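Local coordinates for protein thiol-activated cytolysin (Desulfobulbus propionicus, PDB 6NAL) that probably inserts into target membranes and forms pores as a cytolytic toxin, at residues His230-Phe234 and Tyr337-Leu341; Ser201-Pro205 and Leu233-Asn237; Thr44-Arg50 and Ala357-Tyr363; Ser187-Ile191 and Leu257-Lys262; Val293-Ser297 and Asn329-Pro333. One frame throughout, in Å; residues are numbered along the deposited sequence.

Interaction 1. Residues His230-Phe234 and Tyr337-Leu341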
# COMPACT_ATOMS: atom_id res chain seq x y z
N HIS A 230 -23.61 18.68 -36.06
CA HIS A 230 -24.72 17.90 -35.52
C HIS A 230 -25.26 16.96 -36.58
O HIS A 230 -26.38 17.11 -37.06
CB HIS A 230 -25.77 18.85 -34.97
CG HIS A 230 -25.22 19.74 -33.90
ND1 HIS A 230 -25.02 19.33 -32.60
CD2 HIS A 230 -24.78 21.02 -33.96
CE1 HIS A 230 -24.52 20.32 -31.90
NE2 HIS A 230 -24.37 21.36 -32.70
N PRO A 231 -24.45 16.00 -37.00
CA PRO A 231 -24.91 15.02 -38.02
C PRO A 231 -26.09 14.21 -37.52
O PRO A 231 -26.33 14.17 -36.30
CB PRO A 231 -23.69 14.11 -38.22
CG PRO A 231 -22.87 14.28 -36.96
CD PRO A 231 -23.11 15.70 -36.48
N PRO A 232 -26.86 13.61 -38.43
CA PRO A 232 -28.05 12.86 -38.00
C PRO A 232 -27.65 11.48 -37.53
O PRO A 232 -26.72 10.86 -38.06
CB PRO A 232 -28.90 12.79 -39.28
CG PRO A 232 -27.88 12.78 -40.38
CD PRO A 232 -26.83 13.77 -39.91
N LEU A 233 -28.42 10.99 -36.56
CA LEU A 233 -28.25 9.63 -36.07
C LEU A 233 -29.53 8.80 -36.21
O LEU A 233 -30.64 9.33 -36.31
CB LEU A 233 -27.86 9.61 -34.59
CG LEU A 233 -26.69 10.45 -34.16
CD1 LEU A 233 -26.81 10.72 -32.67
CD2 LEU A 233 -25.41 9.76 -34.47
N PHE A 234 -29.33 7.49 -36.15
CA PHE A 234 -30.37 6.49 -36.34
C PHE A 234 -30.30 5.47 -35.20
O PHE A 234 -29.28 4.78 -35.04
CB PHE A 234 -30.15 5.81 -37.70
CG PHE A 234 -31.07 4.68 -38.00
CD1 PHE A 234 -32.28 4.91 -38.59
CD2 PHE A 234 -30.69 3.38 -37.77
CE1 PHE A 234 -33.14 3.85 -38.86
CE2 PHE A 234 -31.51 2.32 -38.10
CZ PHE A 234 -32.74 2.56 -38.63
N TYR A 337 -28.72 2.14 -28.73
CA TYR A 337 -27.50 2.23 -29.51
C TYR A 337 -27.82 2.96 -30.79
O TYR A 337 -28.83 2.66 -31.45
CB TYR A 337 -26.92 0.84 -29.81
CG TYR A 337 -26.67 0.10 -28.50
CD1 TYR A 337 -27.69 -0.64 -27.89
CD2 TYR A 337 -25.44 0.21 -27.84
CE1 TYR A 337 -27.48 -1.29 -26.70
CE2 TYR A 337 -25.23 -0.44 -26.63
CZ TYR A 337 -26.26 -1.19 -26.06
OH TYR A 337 -26.08 -1.83 -24.86
N THR A 338 -27.00 3.98 -31.08
CA THR A 338 -27.15 4.84 -32.24
C THR A 338 -26.02 4.55 -33.21
O THR A 338 -24.90 4.25 -32.81
CB THR A 338 -27.08 6.35 -31.91
OG1 THR A 338 -25.98 6.64 -31.03
CG2 THR A 338 -28.34 6.78 -31.28
N VAL A 339 -26.33 4.73 -34.47
CA VAL A 339 -25.38 4.70 -35.57
C VAL A 339 -25.56 6.02 -36.35
O VAL A 339 -26.62 6.65 -36.30
CB VAL A 339 -25.68 3.40 -36.35
CG1 VAL A 339 -26.82 3.58 -37.37
CG2 VAL A 339 -24.42 2.79 -36.92
N PHE A 340 -24.47 6.51 -36.97
CA PHE A 340 -24.57 7.69 -37.82
C PHE A 340 -25.35 7.35 -39.09
O PHE A 340 -25.17 6.28 -39.68
CB PHE A 340 -23.18 8.23 -38.16
CG PHE A 340 -22.50 8.91 -37.01
CD1 PHE A 340 -22.86 10.21 -36.64
CD2 PHE A 340 -21.52 8.25 -36.29
CE1 PHE A 340 -22.24 10.85 -35.55
CE2 PHE A 340 -20.90 8.86 -35.19
CZ PHE A 340 -21.26 10.16 -34.81
N LEU A 341 -26.24 8.25 -39.51
CA LEU A 341 -27.13 7.89 -40.62
C LEU A 341 -26.37 7.88 -41.93
O LEU A 341 -26.62 7.01 -42.78
CB LEU A 341 -28.31 8.85 -40.67
CG LEU A 341 -29.27 8.66 -41.85
CD1 LEU A 341 -29.87 7.26 -41.91
CD2 LEU A 341 -30.35 9.74 -41.79
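The start of strand 232-250 and the end of strand 332-340 form an antiparallel pair here, with P232, L233 and F234 set against V339, F340 and L341. F234 and V339 make the hydrogen-bonded pair: F234 N gives a bond of 2.8 Å to V339 O, and V339 N returns one of 3.0 Å to F234 O. Beyond F340, L341 N reaches P232 O at 3.0 Å, so the pairing continues past the last strand residue. The strand axes open to 132°, well short of strict antiparallelism.

L233 and F340 are the non-hydrogen-bonded pair, and their side chains diverge at the root. L233 nevertheless turns back, with CG opposite its carbonyl carbon (chi1 -52°), and lays CD2 over one face of the F340 ring, 3.4 Å from F340 CD1. P231 CG lies 3.8 Å from CE1 of the same F340 ring. On the side of the sheet shared by F234 and V339, the V339 methyl CG1 sits at the edge of the F234 ring, 3.9 Å from F234 CD2. P232 CG and L341 CB touch at 4.0 Å, the two side chains crossing at about a right angle. Y16 and V21 pack further on F340. Alternating hydrogen-bonded and non-hydrogen-bonded pairs, on axes so far from antiparallel, mark a twisted antiparallel pairing, here within the large curved sheet that contains strands 232-250 and 332-340.

Interaction 2. Residues Ser201-Pro205 and Leu233-Asn237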
# COMPACT_ATOMS: atom_id res chain seq x y z
N SER A 201 -34.35 -4.08 -32.93
CA SER A 201 -33.39 -3.43 -33.80
C SER A 201 -34.12 -2.89 -35.03
O SER A 201 -35.29 -3.21 -35.27
CB SER A 201 -32.28 -4.41 -34.18
OG SER A 201 -32.82 -5.49 -34.93
N ALA A 202 -33.43 -2.06 -35.78
CA ALA A 202 -33.98 -1.47 -36.99
C ALA A 202 -32.87 -1.37 -38.02
O ALA A 202 -31.75 -1.00 -37.67
CB ALA A 202 -34.60 -0.11 -36.70
N GLU A 203 -33.17 -1.74 -39.27
CA GLU A 203 -32.16 -1.75 -40.33
C GLU A 203 -32.11 -0.38 -41.01
O GLU A 203 -33.14 0.18 -41.38
CB GLU A 203 -32.47 -2.86 -41.35
CG GLU A 203 -33.31 -2.44 -42.56
CD GLU A 203 -33.76 -3.63 -43.44
OE1 GLU A 203 -33.36 -4.79 -43.14
OE2 GLU A 203 -34.52 -3.39 -44.41
N ARG A 204 -30.96 0.17 -41.07
CA ARG A 204 -30.79 1.43 -41.75
C ARG A 204 -30.79 1.17 -43.25
O ARG A 204 -30.26 0.15 -43.69
CB ARG A 204 -29.49 2.10 -41.35
CG ARG A 204 -29.27 3.50 -41.92
CD ARG A 204 -27.78 3.96 -41.65
NE ARG A 204 -26.89 3.01 -42.34
CZ ARG A 204 -26.12 3.29 -43.39
NH1 ARG A 204 -26.09 4.51 -43.91
NH2 ARG A 204 -25.37 2.33 -43.93
N PRO A 205 -31.45 2.02 -44.03
CA PRO A 205 -31.51 1.78 -45.47
C PRO A 205 -30.14 1.92 -46.09
O PRO A 205 -29.33 2.75 -45.67
CB PRO A 205 -32.48 2.85 -45.99
CG PRO A 205 -33.22 3.33 -44.78
CD PRO A 205 -32.26 3.19 -43.62
N LEU A 233 -28.42 10.99 -36.56
CA LEU A 233 -28.25 9.63 -36.07
C LEU A 233 -29.53 8.80 -36.21
O LEU A 233 -30.64 9.33 -36.31
CB LEU A 233 -27.86 9.61 -34.59
CG LEU A 233 -26.69 10.45 -34.16
CD1 LEU A 233 -26.81 10.72 -32.67
CD2 LEU A 233 -25.41 9.76 -34.47
N PHE A 234 -29.33 7.49 -36.15
CA PHE A 234 -30.37 6.49 -36.34
C PHE A 234 -30.30 5.47 -35.20
O PHE A 234 -29.28 4.78 -35.04
CB PHE A 234 -30.15 5.81 -37.70
CG PHE A 234 -31.07 4.68 -38.00
CD1 PHE A 234 -32.28 4.91 -38.59
CD2 PHE A 234 -30.69 3.38 -37.77
CE1 PHE A 234 -33.14 3.85 -38.86
CE2 PHE A 234 -31.51 2.32 -38.10
CZ PHE A 234 -32.74 2.56 -38.63
N VAL A 235 -31.37 5.39 -34.41
CA VAL A 235 -31.47 4.42 -33.34
C VAL A 235 -31.57 3.03 -33.94
O VAL A 235 -32.62 2.61 -34.46
CB VAL A 235 -32.65 4.74 -32.43
CG1 VAL A 235 -32.69 3.78 -31.30
CG2 VAL A 235 -32.53 6.15 -31.88
N LYS A 236 -30.46 2.31 -33.83
CA LYS A 236 -30.35 0.96 -34.38
C LYS A 236 -30.91 -0.11 -33.46
O LYS A 236 -31.35 -1.17 -33.93
CB LYS A 236 -28.90 0.63 -34.66
CG LYS A 236 -28.76 -0.54 -35.58
CD LYS A 236 -27.30 -0.89 -35.82
CE LYS A 236 -27.18 -2.19 -36.61
NZ LYS A 236 -25.77 -2.60 -36.80
N ASN A 237 -30.91 0.11 -32.15
CA ASN A 237 -31.27 -0.98 -31.26
C ASN A 237 -31.60 -0.43 -29.88
O ASN A 237 -30.94 0.51 -29.42
CB ASN A 237 -30.11 -1.99 -31.19
CG ASN A 237 -30.49 -3.30 -30.54
OD1 ASN A 237 -31.48 -3.94 -30.88
ND2 ASN A 237 -29.69 -3.70 -29.59
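R204 and A202 reach the F234 ring from different directions, R204 over a face and the A202 carbonyl at the edge. R204 CB is 4.2 Å from the centroid of the F234 ring and 24° off the normal, a CH-pi contact displaced toward the rim. Near the ring plane, A202 O stands 3.4 Å from F234 CE2. The methyl group A202 CB adds an apolar touch at 3.8 Å to F234 CZ. What carries the ring across to this strand is its first torsion, with CG anti to the backbone N (chi1 175°). The R204 chain bends at chi3, and its NH1 is hydrogen-bonded to the carbonyl oxygen of L341.

Between the strands runs one backbone bond, A202 N to K236 O at 2.9 Å, and the same K236 O lies 3.0 Å from S201 CA. K236 and N237 both face Y337 on the other side of strand 232-250, a classic beta bulge that interrupts the regular alternation of this antiparallel sheet. S201 and N237 form a non-hydrogen-bonded pair with their side chains on a common face. The K236 chain is extended; its CG passes 3.7 Å from A202 O before the chain leads away from the contact. Strand 98-103 borders S201 and A202, through T101, V98 and I100.

Interaction 3. Residues Thr44-Arg50 and Ala357-Tyr363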
# COMPACT_ATOMS: atom_id res chain seq x y z
N THR A 44 -6.36 2.66 18.83
CA THR A 44 -6.38 2.35 17.41
C THR A 44 -5.89 3.53 16.60
O THR A 44 -6.22 4.69 16.88
CB THR A 44 -7.78 1.94 16.98
OG1 THR A 44 -8.17 0.82 17.76
CG2 THR A 44 -7.81 1.55 15.54
N TYR A 45 -5.07 3.21 15.61
CA TYR A 45 -4.39 4.19 14.78
C TYR A 45 -4.99 4.13 13.39
O TYR A 45 -5.03 3.05 12.78
CB TYR A 45 -2.91 3.88 14.67
CG TYR A 45 -2.07 4.90 13.89
CD1 TYR A 45 -2.14 6.28 14.16
CD2 TYR A 45 -1.16 4.48 12.95
CE1 TYR A 45 -1.34 7.17 13.50
CE2 TYR A 45 -0.36 5.37 12.27
CZ TYR A 45 -0.48 6.72 12.54
OH TYR A 45 0.31 7.58 11.85
N ILE A 46 -5.44 5.27 12.89
CA ILE A 46 -6.26 5.29 11.68
C ILE A 46 -5.54 6.18 10.69
O ILE A 46 -5.37 7.37 10.95
CB ILE A 46 -7.69 5.77 11.95
CG1 ILE A 46 -8.35 4.79 12.93
CG2 ILE A 46 -8.44 5.82 10.67
CD1 ILE A 46 -9.54 5.31 13.65
N VAL A 47 -5.09 5.61 9.59
CA VAL A 47 -4.38 6.36 8.57
C VAL A 47 -5.23 6.40 7.30
O VAL A 47 -5.66 5.35 6.80
CB VAL A 47 -3.00 5.74 8.28
CG1 VAL A 47 -2.29 6.51 7.16
CG2 VAL A 47 -2.14 5.69 9.51
N MSE A 48 -5.40 7.60 6.76
CA MSE A 48 -6.19 7.78 5.57
C MSE A 48 -5.32 8.37 4.49
O MSE A 48 -4.77 9.45 4.63
CB MSE A 48 -7.40 8.67 5.82
CG MSE A 48 -8.20 8.88 4.51
SE MSE A 48 -10.12 9.12 4.69
CE MSE A 48 -10.31 10.48 3.32
N THR A 49 -5.20 7.64 3.39
CA THR A 49 -4.40 8.04 2.24
C THR A 49 -5.34 8.28 1.04
O THR A 49 -6.41 7.69 0.95
CB THR A 49 -3.34 6.96 1.95
OG1 THR A 49 -2.45 7.44 0.93
CG2 THR A 49 -3.97 5.63 1.53
N ARG A 50 -4.95 9.19 0.15
CA ARG A 50 -5.80 9.60 -0.95
C ARG A 50 -5.01 9.51 -2.23
O ARG A 50 -3.83 9.82 -2.28
CB ARG A 50 -6.36 11.01 -0.75
CG ARG A 50 -7.47 11.05 0.31
CD ARG A 50 -7.93 12.46 0.62
NE ARG A 50 -6.77 13.26 0.99
CZ ARG A 50 -6.80 14.55 1.26
NH1 ARG A 50 -7.93 15.24 1.22
NH2 ARG A 50 -5.66 15.14 1.58
N ALA A 357 -9.75 8.39 -4.80
CA ALA A 357 -9.98 7.17 -4.03
C ALA A 357 -9.36 7.40 -2.66
O ALA A 357 -8.20 7.81 -2.58
CB ALA A 357 -9.35 5.93 -4.69
N GLU A 358 -10.13 7.14 -1.60
CA GLU A 358 -9.64 7.26 -0.22
C GLU A 358 -9.46 5.90 0.45
O GLU A 358 -10.41 5.13 0.55
CB GLU A 358 -10.59 8.10 0.61
CG GLU A 358 -10.93 9.39 -0.07
CD GLU A 358 -11.94 10.22 0.71
OE1 GLU A 358 -11.76 11.48 0.79
OE2 GLU A 358 -12.84 9.60 1.33
N LYS A 359 -8.25 5.61 0.90
CA LYS A 359 -7.94 4.35 1.56
C LYS A 359 -7.68 4.65 3.03
O LYS A 359 -6.86 5.49 3.36
CB LYS A 359 -6.74 3.64 0.94
CG LYS A 359 -6.37 2.36 1.71
CD LYS A 359 -5.10 1.73 1.19
CE LYS A 359 -4.90 0.31 1.73
NZ LYS A 359 -6.03 -0.21 2.58
N THR A 360 -8.44 4.00 3.89
CA THR A 360 -8.32 4.06 5.33
C THR A 360 -7.81 2.70 5.79
O THR A 360 -8.31 1.67 5.32
CB THR A 360 -9.69 4.35 5.94
OG1 THR A 360 -10.16 5.64 5.51
CG2 THR A 360 -9.58 4.28 7.44
N GLU A 361 -6.77 2.70 6.63
CA GLU A 361 -6.29 1.50 7.32
C GLU A 361 -6.38 1.73 8.82
O GLU A 361 -6.03 2.81 9.31
CB GLU A 361 -4.84 1.15 6.97
CG GLU A 361 -4.66 0.64 5.54
CD GLU A 361 -4.77 -0.89 5.43
OE1 GLU A 361 -5.70 -1.39 4.73
OE2 GLU A 361 -3.90 -1.57 6.03
N ARG A 362 -6.85 0.73 9.53
CA ARG A 362 -6.93 0.75 10.98
C ARG A 362 -5.90 -0.24 11.51
O ARG A 362 -5.86 -1.39 11.06
CB ARG A 362 -8.35 0.42 11.46
CG ARG A 362 -9.47 1.33 10.90
CD ARG A 362 -10.90 0.93 11.35
NE ARG A 362 -11.05 1.06 12.80
CZ ARG A 362 -11.54 2.13 13.41
NH1 ARG A 362 -11.96 3.17 12.69
NH2 ARG A 362 -11.62 2.16 14.74
N TYR A 363 -5.05 0.23 12.40
CA TYR A 363 -3.99 -0.57 13.01
C TYR A 363 -4.29 -0.58 14.50
O TYR A 363 -4.31 0.47 15.16
CB TYR A 363 -2.62 0.02 12.72
CG TYR A 363 -2.29 0.20 11.28
CD1 TYR A 363 -1.66 -0.82 10.58
CD2 TYR A 363 -2.59 1.39 10.61
CE1 TYR A 363 -1.32 -0.68 9.25
CE2 TYR A 363 -2.25 1.55 9.26
CZ TYR A 363 -1.62 0.49 8.60
OH TYR A 363 -1.26 0.58 7.28
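K359 O accepts a short, straight hydrogen bond from T49 N, 2.7 Å long with 166° at the hydrogen, and M48 CA approaches the same K359 O at 3.3 Å. It belongs to a regular antiparallel pairing in which Y45, V47 and T49 exchange two backbone bonds each with Y363, E361 and K359. Between them lie the non-hydrogen-bonded pairs I46 with R362, M48 with T360 and R50 with E358.

The side chains therefore separate cleanly onto two faces. On the face of I46, M48 and R50, I46 CD1 lies over one face of the R362 guanidinium, 3.4 Å from R362 NH1. The bend of R362 at chi3 (64°) brings the flat group over the isoleucine, while R362 NH2 makes a salt bridge with D41. I46 CG2 meets T360 CG2 at 3.8 Å, and the selenium of M48, a selenomethionine, stands 3.6 Å from T360 OG1. On the face of Y45, V47 and T49, T49 CG2 is pressed against K359 CB at 3.5 Å, a close carbon-carbon approach. Y45 and Y363 meet through their CD2 atoms, 4.1 Å apart. Y363 CE2 is the same 4.1 Å from V47 CG2, and R423 completes a cation-pi contact with the Y363 ring.

Strand 44-59 is flanked on its other edge by strand 37-41, through bonds of I46 to R39 and M48 to E37. Residues 254-256, at the start of helix 254-264, approach E358, T360 and R362, while I387 and Y389 of strand 378-389 pack on Y45.

Interaction 4. Residues Ser187-Ile191 and Leu257-Lys262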
# COMPACT_ATOMS: atom_id res chain seq x y z
N SER A 187 -20.16 8.34 2.60
CA SER A 187 -19.72 7.66 1.39
C SER A 187 -20.87 6.82 0.83
O SER A 187 -21.87 6.55 1.52
CB SER A 187 -18.52 6.76 1.69
OG SER A 187 -18.90 5.69 2.55
N VAL A 188 -20.73 6.42 -0.44
CA VAL A 188 -21.81 5.76 -1.17
C VAL A 188 -21.29 4.54 -1.92
O VAL A 188 -20.34 4.62 -2.68
CB VAL A 188 -22.52 6.71 -2.16
CG1 VAL A 188 -23.64 6.02 -2.89
CG2 VAL A 188 -23.03 7.98 -1.47
N TYR A 189 -21.97 3.43 -1.76
CA TYR A 189 -21.70 2.25 -2.55
C TYR A 189 -22.95 1.83 -3.34
O TYR A 189 -24.06 1.79 -2.81
CB TYR A 189 -21.24 1.14 -1.60
CG TYR A 189 -20.67 -0.05 -2.28
CD1 TYR A 189 -19.36 -0.09 -2.67
CD2 TYR A 189 -21.44 -1.12 -2.56
CE1 TYR A 189 -18.82 -1.18 -3.31
CE2 TYR A 189 -20.90 -2.25 -3.20
CZ TYR A 189 -19.59 -2.26 -3.58
OH TYR A 189 -19.06 -3.35 -4.22
N LEU A 190 -22.75 1.44 -4.59
CA LEU A 190 -23.89 1.15 -5.46
C LEU A 190 -23.78 -0.20 -6.14
O LEU A 190 -22.77 -0.52 -6.76
CB LEU A 190 -24.04 2.21 -6.52
CG LEU A 190 -25.44 2.31 -7.12
CD1 LEU A 190 -26.35 3.00 -6.16
CD2 LEU A 190 -25.33 3.09 -8.44
N ILE A 191 -24.86 -0.97 -6.05
CA ILE A 191 -24.98 -2.25 -6.73
C ILE A 191 -26.12 -2.15 -7.74
O ILE A 191 -27.18 -1.59 -7.44
CB ILE A 191 -25.26 -3.37 -5.70
CG1 ILE A 191 -24.08 -3.52 -4.74
CG2 ILE A 191 -25.55 -4.72 -6.37
CD1 ILE A 191 -24.37 -4.44 -3.60
N LEU A 257 -16.95 0.80 4.39
CA LEU A 257 -18.21 0.54 3.70
C LEU A 257 -18.04 -0.54 2.63
O LEU A 257 -18.75 -1.55 2.64
CB LEU A 257 -18.76 1.85 3.10
CG LEU A 257 -20.14 1.77 2.43
CD1 LEU A 257 -21.22 1.38 3.43
CD2 LEU A 257 -20.52 3.06 1.80
N GLU A 258 -17.06 -0.38 1.74
CA GLU A 258 -16.86 -1.37 0.68
C GLU A 258 -16.58 -2.76 1.24
O GLU A 258 -17.11 -3.76 0.74
CB GLU A 258 -15.73 -0.90 -0.25
CG GLU A 258 -15.33 -1.89 -1.36
CD GLU A 258 -14.52 -1.25 -2.50
OE1 GLU A 258 -13.58 -0.47 -2.20
OE2 GLU A 258 -14.82 -1.55 -3.68
N THR A 259 -15.76 -2.86 2.29
CA THR A 259 -15.46 -4.18 2.83
C THR A 259 -16.68 -4.84 3.46
O THR A 259 -16.84 -6.06 3.37
CB THR A 259 -14.34 -4.09 3.86
OG1 THR A 259 -13.20 -3.49 3.25
CG2 THR A 259 -13.99 -5.51 4.41
N THR A 260 -17.48 -4.07 4.20
CA THR A 260 -18.66 -4.63 4.85
C THR A 260 -19.66 -5.14 3.82
O THR A 260 -20.13 -6.28 3.90
CB THR A 260 -19.28 -3.57 5.78
OG1 THR A 260 -18.26 -3.00 6.60
CG2 THR A 260 -20.30 -4.24 6.72
N ILE A 261 -19.97 -4.31 2.82
CA ILE A 261 -20.90 -4.72 1.77
C ILE A 261 -20.33 -5.86 0.94
O ILE A 261 -21.08 -6.69 0.41
CB ILE A 261 -21.24 -3.53 0.84
CG1 ILE A 261 -21.81 -2.34 1.58
CG2 ILE A 261 -22.24 -3.98 -0.28
CD1 ILE A 261 -22.86 -2.75 2.54
N LYS A 262 -19.01 -5.86 0.69
CA LYS A 262 -18.47 -6.90 -0.19
C LYS A 262 -18.53 -8.26 0.48
O LYS A 262 -18.47 -9.28 -0.21
CB LYS A 262 -17.03 -6.58 -0.60
CG LYS A 262 -16.91 -5.74 -1.88
CD LYS A 262 -15.88 -6.28 -2.85
CE LYS A 262 -15.89 -5.53 -4.18
NZ LYS A 262 -15.30 -4.14 -4.10
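Strand 187-191 and helix 257-262 run roughly alike, their axes 31° apart in direction and 9.2 Å apart at closest approach, a separation that leaves room for one layer of side chains. Y189 fills much of it. Its CG stands opposite the backbone N (chi1 -168°), which projects the ring toward the helix. The ring and the I261 side chain point opposite ways as they pass, Y189 CE2 and I261 CG2 3.6 Å apart. I191 CD1 meets the same methyl, I261 CG2, at 4.0 Å, so one isoleucine branch serves both strand residues.

Toward the start of the strand, L257 CD2 packs 4.0 Å from Y189 CB and only 3.2 Å from S187 OG, a close contact between a methyl and a hydroxyl oxygen. S187 OG has a weak hydrogen bond to the carbonyl of L252.

Elsewhere round the ring, E258 and K262, one turn apart on the helix, form a salt bridge of 2.7 Å between E258 OE2 and K262 NZ. This pair borders the tyrosine: E258 OE2 lies at the ring edge, its carboxylate 61° to the ring plane, and K262 CE is 3.8 Å from Y189 OH. The phenol itself is hydrogen-bonded to S150 OG.

The helix lies between strands 232-250 and 287-294 in the chain, a position consistent with the second membrane-inserting helical region of related cytolysins. Strands 147-152 and 232-250 flank strand 187-202 through backbone bonds, and I287 of strand 287-294 packs on L257 and I261.

Interaction 5. Residues Val293-Ser297 and Asn329-Pro333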
# COMPACT_ATOMS: atom_id res chain seq x y z
N VAL A 293 -36.53 -0.36 -8.14
CA VAL A 293 -36.80 -1.45 -9.04
C VAL A 293 -37.56 -0.89 -10.25
O VAL A 293 -38.57 -0.21 -10.08
CB VAL A 293 -37.59 -2.56 -8.34
CG1 VAL A 293 -38.10 -3.56 -9.40
CG2 VAL A 293 -36.75 -3.26 -7.23
N HIS A 294 -37.10 -1.22 -11.45
CA HIS A 294 -37.56 -0.55 -12.67
C HIS A 294 -37.70 -1.61 -13.76
O HIS A 294 -36.76 -2.37 -14.02
CB HIS A 294 -36.54 0.55 -13.04
CG HIS A 294 -36.89 1.35 -14.24
ND1 HIS A 294 -35.94 1.81 -15.13
CD2 HIS A 294 -38.08 1.79 -14.69
CE1 HIS A 294 -36.54 2.48 -16.10
NE2 HIS A 294 -37.84 2.47 -15.86
N GLY A 295 -38.90 -1.73 -14.34
CA GLY A 295 -39.15 -2.72 -15.36
C GLY A 295 -39.75 -3.99 -14.77
O GLY A 295 -39.20 -4.55 -13.82
N GLY A 296 -40.84 -4.47 -15.35
CA GLY A 296 -41.70 -5.42 -14.63
C GLY A 296 -42.51 -4.68 -13.57
O GLY A 296 -43.11 -3.61 -13.86
N SER A 297 -42.58 -5.23 -12.37
CA SER A 297 -42.76 -4.42 -11.17
C SER A 297 -42.14 -3.02 -11.25
O SER A 297 -41.11 -2.84 -11.94
CB SER A 297 -42.13 -5.18 -10.00
OG SER A 297 -40.71 -5.09 -10.08
N ASN A 329 -47.98 -5.96 -17.59
CA ASN A 329 -46.70 -5.88 -16.87
C ASN A 329 -45.58 -5.87 -17.91
O ASN A 329 -45.13 -6.92 -18.38
CB ASN A 329 -46.54 -7.04 -15.91
CG ASN A 329 -45.56 -6.74 -14.80
OD1 ASN A 329 -45.55 -5.63 -14.23
ND2 ASN A 329 -44.71 -7.70 -14.50
N THR A 330 -45.14 -4.67 -18.27
CA THR A 330 -44.24 -4.43 -19.37
C THR A 330 -42.77 -4.57 -18.95
O THR A 330 -42.42 -4.68 -17.77
CB THR A 330 -44.48 -3.03 -19.95
OG1 THR A 330 -44.71 -2.10 -18.88
CG2 THR A 330 -45.70 -2.99 -20.89
N ALA A 331 -41.90 -4.54 -19.94
CA ALA A 331 -40.50 -4.36 -19.68
C ALA A 331 -40.12 -2.89 -19.86
O ALA A 331 -40.77 -2.14 -20.59
CB ALA A 331 -39.65 -5.24 -20.58
N ALA A 332 -39.04 -2.48 -19.19
CA ALA A 332 -38.64 -1.08 -19.35
C ALA A 332 -37.55 -0.97 -20.39
O ALA A 332 -36.76 -1.90 -20.57
CB ALA A 332 -38.15 -0.52 -18.03
N PRO A 333 -37.51 0.12 -21.16
CA PRO A 333 -36.34 0.36 -22.01
C PRO A 333 -35.15 0.67 -21.12
O PRO A 333 -35.28 1.37 -20.12
CB PRO A 333 -36.74 1.56 -22.88
CG PRO A 333 -37.91 2.19 -22.19
CD PRO A 333 -38.61 1.06 -21.48
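N329 meets the loop at G295 and G296 first: N329 OD1 is 3.2 Å from G296 O, two acceptors that make no bond, while its ND2 is hydrogen-bonded to the carbonyl of L324. With chi1 at -158° the amide group swings across to the G296 backbone. T330 follows and supplies the one hydrogen bond of the contact, G296 N to T330 O at 2.9 Å. A331 points away, its side chain touching F197 and Y198 of strand 187-202. A332 then turns its methyl into the other segment. A332 CB lies over one face of the H294 imidazole, 3.9 Å from the ring centroid and 19° off the normal, a CH-pi contact. G295 has a positive phi of 95°, and its CA, carrying no side chain, lets A332 CB approach to 3.6 Å. P333 leads into strand 332-340, its ring resting on Y240.

H294 and A332 bond in turn to Q243 and G241, so strand 287-294 ends where strand 332-340 takes over along strand 232-250. R242 holds G295 O and S297 OG, and Y169 meets the H294 ring.

Overall arrangement
From the N terminus, interaction 3 opens first, at 44-50, and closes last, at 357-363, so its loop encloses the other four. Interaction 4 opens at 187-191 and closes at 257-262, with interaction 2 (201-205 to 233-237) entirely within it. Interaction 1 starts at 230-234, sharing L233 and F234 with interaction 2, and closes at 337-341; it crosses interaction 4 and contains interaction 5 (293-297 to 329-333). Interactions 1, 2 and 5 join strands along the large antiparallel sheet, and interaction 4 lays a helix against it, centred about 38 Å from the centre of interaction 1. Interaction 3 belongs to a separate sheet, its centre about 16 Å from that of interaction 4.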